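A-type flavoprotein (Giardia intestinalis, PDB 2Q9U) probably scavenges oxygen by passing electrons from a bound flavin mononucleotide to a non-haem diiron centre, as flavodiiron proteins do. Local coordinates at residues G348-S353 against T379-Y384. Sequence-based numbering, arbitrary orientation.
Sequences GAFGWS and TFKFNY. With FMN (flavin mononucleotide), chain F.
Phe350 at the end of strand 344-350 pairs with the end of strand 378-381 and the first loop residue after it through both its backbone polar groups: its N donates to Phe380 O (2.9 Å) and its O accepts from Phe382 N (2.9 Å), a parallel pairing in which Phe350 lies beside Lys381. The Phe350 ring, with CG between its own backbone N and carbonyl carbon (chi1 64°), swings back over the neighbouring strand; Lys381 N lies above one face, and Thr379 CB meets the edge at CE1 (3.8 Å). On the other side of the sheet the small Ala349 lets the Phe380 ring lie face-on over its CA, with CE2 3.6 Å from Ala349 CB, and lets FMN O5' come close to that same methyl. Both segments lie at the C-terminal ends of strands in the flavodoxin-like parallel sheet, in the beta-alpha-beta unit whose helix 356-367 links the two strands, where the loops hold the flavin. Gly351, with no side chain to come between the Phe382 and Trp352 rings, brings its CA over the Phe382 face, a CH-pi contact 3.8 Å from the centroid, while its N reaches FMN N1 and O2. Trp352 N and Ser353 N add two nearly straight bonds to O2 (170° and 169°), so three amides converge on one carbonyl oxygen and would favour negative charge there. The broad Trp352 indole lays one face over the pyrimidine side of the isoalloxazine, and Trp153 of the second subunit meets the Trp352 ring edge-to-face.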
loop_
_atom_site.group_PDB
_atom_site.type_symbol
_atom_site.label_atom_id
_atom_site.label_comp_id
_atom_site.label_asym_id
_atom_site.label_seq_id
_atom_site.Cartn_x
_atom_site.Cartn_y
_atom_site.Cartn_z
ATOM N N GLY A 348 9.409 -18.298 18.895
ATOM C CA GLY A 348 8.430 -17.234 19.069
ATOM C C GLY A 348 8.061 -16.984 20.502
ATOM O O GLY A 348 8.214 -17.860 21.348
ATOM N N ALA A 349 7.578 -15.775 20.750
ATOM C CA ALA A 349 7.093 -15.363 22.073
ATOM C C ALA A 349 5.681 -15.859 22.342
ATOM O O ALA A 349 4.940 -16.199 21.430
ATOM C CB ALA A 349 7.159 -13.831 22.178
ATOM N N PHE A 350 5.288 -15.904 23.610
ATOM C CA PHE A 350 3.883 -16.096 23.950
ATOM C C PHE A 350 3.624 -15.386 25.278
ATOM O O PHE A 350 4.568 -15.001 25.982
ATOM C CB PHE A 350 3.513 -17.590 24.026
ATOM C CG PHE A 350 4.230 -18.344 25.125
ATOM C CD1 PHE A 350 5.486 -18.886 24.910
ATOM C CD2 PHE A 350 3.643 -18.485 26.386
ATOM C CE1 PHE A 350 6.163 -19.594 25.942
ATOM C CE2 PHE A 350 4.305 -19.182 27.425
ATOM C CZ PHE A 350 5.564 -19.728 27.199
ATOM N N GLY A 351 2.350 -15.210 25.593
ATOM C CA GLY A 351 1.934 -14.511 26.798
ATOM C C GLY A 351 1.540 -15.468 27.899
ATOM O O GLY A 351 1.973 -15.303 29.046
ATOM N N TRP A 352 0.701 -16.443 27.578
ATOM C CA TRP A 352 0.198 -17.365 28.600
ATOM C C TRP A 352 0.141 -18.810 28.156
ATOM O O TRP A 352 0.303 -19.710 28.978
ATOM C CB TRP A 352 -1.167 -16.925 29.150
ATOM C CG TRP A 352 -2.187 -16.568 28.113
ATOM C CD1 TRP A 352 -3.156 -17.371 27.601
ATOM C CD2 TRP A 352 -2.317 -15.302 27.455
ATOM N NE1 TRP A 352 -3.898 -16.678 26.667
ATOM C CE2 TRP A 352 -3.397 -15.404 26.564
ATOM C CE3 TRP A 352 -1.613 -14.089 27.538
ATOM C CZ2 TRP A 352 -3.804 -14.334 25.749
ATOM C CZ3 TRP A 352 -2.014 -13.026 26.729
ATOM C CH2 TRP A 352 -3.103 -13.162 25.846
ATOM N N SER A 353 -0.049 -19.039 26.859
ATOM C CA SER A 353 -0.144 -20.393 26.339
ATOM C C SER A 353 0.578 -20.482 24.997
ATOM O O SER A 353 0.216 -19.804 24.048
ATOM C CB SER A 353 -1.606 -20.842 26.226
ATOM O OG SER A 353 -1.720 -22.128 25.602
ATOM N N THR A 379 10.903 -20.882 22.760
ATOM C CA THR A 379 9.759 -20.072 23.141
ATOM C C THR A 379 10.066 -19.380 24.465
ATOM O O THR A 379 10.936 -19.815 25.234
ATOM C CB THR A 379 8.461 -20.900 23.259
ATOM O OG1 THR A 379 8.639 -21.944 24.227
ATOM C CG2 THR A 379 8.140 -21.548 21.943
ATOM N N PHE A 380 9.362 -18.286 24.708
ATOM C CA PHE A 380 9.564 -17.508 25.918
ATOM C C PHE A 380 8.336 -16.651 26.166
ATOM O O PHE A 380 7.629 -16.261 25.230
ATOM C CB PHE A 380 10.821 -16.630 25.808
ATOM C CG PHE A 380 10.814 -15.713 24.620
ATOM C CD1 PHE A 380 11.173 -16.192 23.345
ATOM C CD2 PHE A 380 10.434 -14.382 24.762
ATOM C CE1 PHE A 380 11.152 -15.352 22.235
ATOM C CE2 PHE A 380 10.417 -13.526 23.673
ATOM C CZ PHE A 380 10.770 -14.004 22.399
ATOM N N LYS A 381 8.081 -16.360 27.431
ATOM C CA LYS A 381 6.971 -15.510 27.838
ATOM C C LYS A 381 7.277 -14.016 27.867
ATOM O O LYS A 381 8.085 -13.562 28.617
ATOM C CB LYS A 381 6.347 -16.019 29.150
ATOM C CG LYS A 381 5.391 -15.113 29.781
ATOM C CD LYS A 381 5.044 -15.591 31.181
ATOM C CE LYS A 381 4.706 -17.023 31.208
ATOM N NZ LYS A 381 3.458 -17.290 31.977
ATOM N N PHE A 382 6.637 -13.301 26.968
ATOM C CA PHE A 382 6.641 -11.854 26.876
ATOM C C PHE A 382 7.891 -11.175 26.352
ATOM O O PHE A 382 7.817 -10.466 25.402
ATOM C CB PHE A 382 6.111 -11.200 28.130
ATOM C CG PHE A 382 4.641 -11.197 28.210
ATOM C CD1 PHE A 382 3.892 -10.600 27.228
ATOM C CD2 PHE A 382 4.003 -11.831 29.232
ATOM C CE1 PHE A 382 2.572 -10.636 27.272
ATOM C CE2 PHE A 382 2.640 -11.839 29.282
ATOM C CZ PHE A 382 1.928 -11.247 28.302
ATOM N N ASN A 383 9.016 -11.414 26.990
ATOM C CA ASN A 383 10.227 -10.698 26.676
ATOM C C ASN A 383 11.490 -11.546 26.631
ATOM O O ASN A 383 11.546 -12.549 27.247
ATOM C CB ASN A 383 10.331 -9.614 27.716
ATOM C CG ASN A 383 11.245 -8.509 27.325
ATOM O OD1 ASN A 383 11.766 -8.458 26.254
ATOM N ND2 ASN A 383 11.421 -7.598 28.223
ATOM N N TYR A 384 12.461 -11.137 25.831
ATOM C CA TYR A 384 13.759 -11.801 25.745
ATOM C C TYR A 384 14.669 -11.278 26.875
ATOM O O TYR A 384 14.363 -10.259 27.514
ATOM C CB TYR A 384 14.408 -11.552 24.368
ATOM C CG TYR A 384 14.610 -10.088 24.060
ATOM C CD1 TYR A 384 15.741 -9.399 24.532
ATOM C CD2 TYR A 384 13.663 -9.382 23.311
ATOM C CE1 TYR A 384 15.920 -8.061 24.268
ATOM C CE2 TYR A 384 13.831 -8.048 23.051
ATOM C CZ TYR A 384 14.963 -7.389 23.534
ATOM O OH TYR A 384 15.140 -6.057 23.280
HETATM N N1 FMN F . -0.409 -14.984 24.085
HETATM C C2 FMN F . -0.826 -16.274 24.231
HETATM O O2 FMN F . -0.125 -17.075 24.872
HETATM N N3 FMN F . -2.035 -16.672 23.694
HETATM C C4 FMN F . -2.826 -15.795 22.968
HETATM O O4 FMN F . -3.818 -16.251 22.404
HETATM C C4A FMN F . -2.397 -14.465 22.802
HETATM N N5 FMN F . -3.156 -13.524 22.115
HETATM C C5A FMN F . -2.683 -12.221 21.998
HETATM C C6 FMN F . -3.433 -11.263 21.308
HETATM C C7 FMN F . -2.971 -9.942 21.173
HETATM C C7M FMN F . -3.911 -8.914 20.601
HETATM C C8 FMN F . -1.753 -9.566 21.738
HETATM C C8M FMN F . -1.169 -8.191 21.524
HETATM C C9 FMN F . -1.004 -10.517 22.430
HETATM C C9A FMN F . -1.458 -11.842 22.566
HETATM N N10 FMN F . -0.700 -12.791 23.249
HETATM C C10 FMN F . -1.178 -14.077 23.386
HETATM C "C1'" FMN F . 0.618 -12.448 23.878
HETATM C "C2'" FMN F . 1.743 -12.343 22.851
HETATM O "O2'" FMN F . 2.059 -13.601 22.259
HETATM C "C3'" FMN F . 2.906 -11.676 23.588
HETATM O "O3'" FMN F . 2.576 -10.303 23.734
HETATM C "C4'" FMN F . 4.246 -11.773 22.888
HETATM O "O4'" FMN F . 5.271 -11.352 23.778
HETATM C "C5'" FMN F . 4.302 -10.893 21.646
HETATM O "O5'" FMN F . 5.481 -11.194 20.921
HETATM P P FMN F . 6.140 -10.050 20.031
HETATM O O1P FMN F . 7.108 -10.761 19.101
HETATM O O2P FMN F . 5.033 -9.372 19.276
HETATM O O3P FMN F . 6.872 -9.030 20.886
#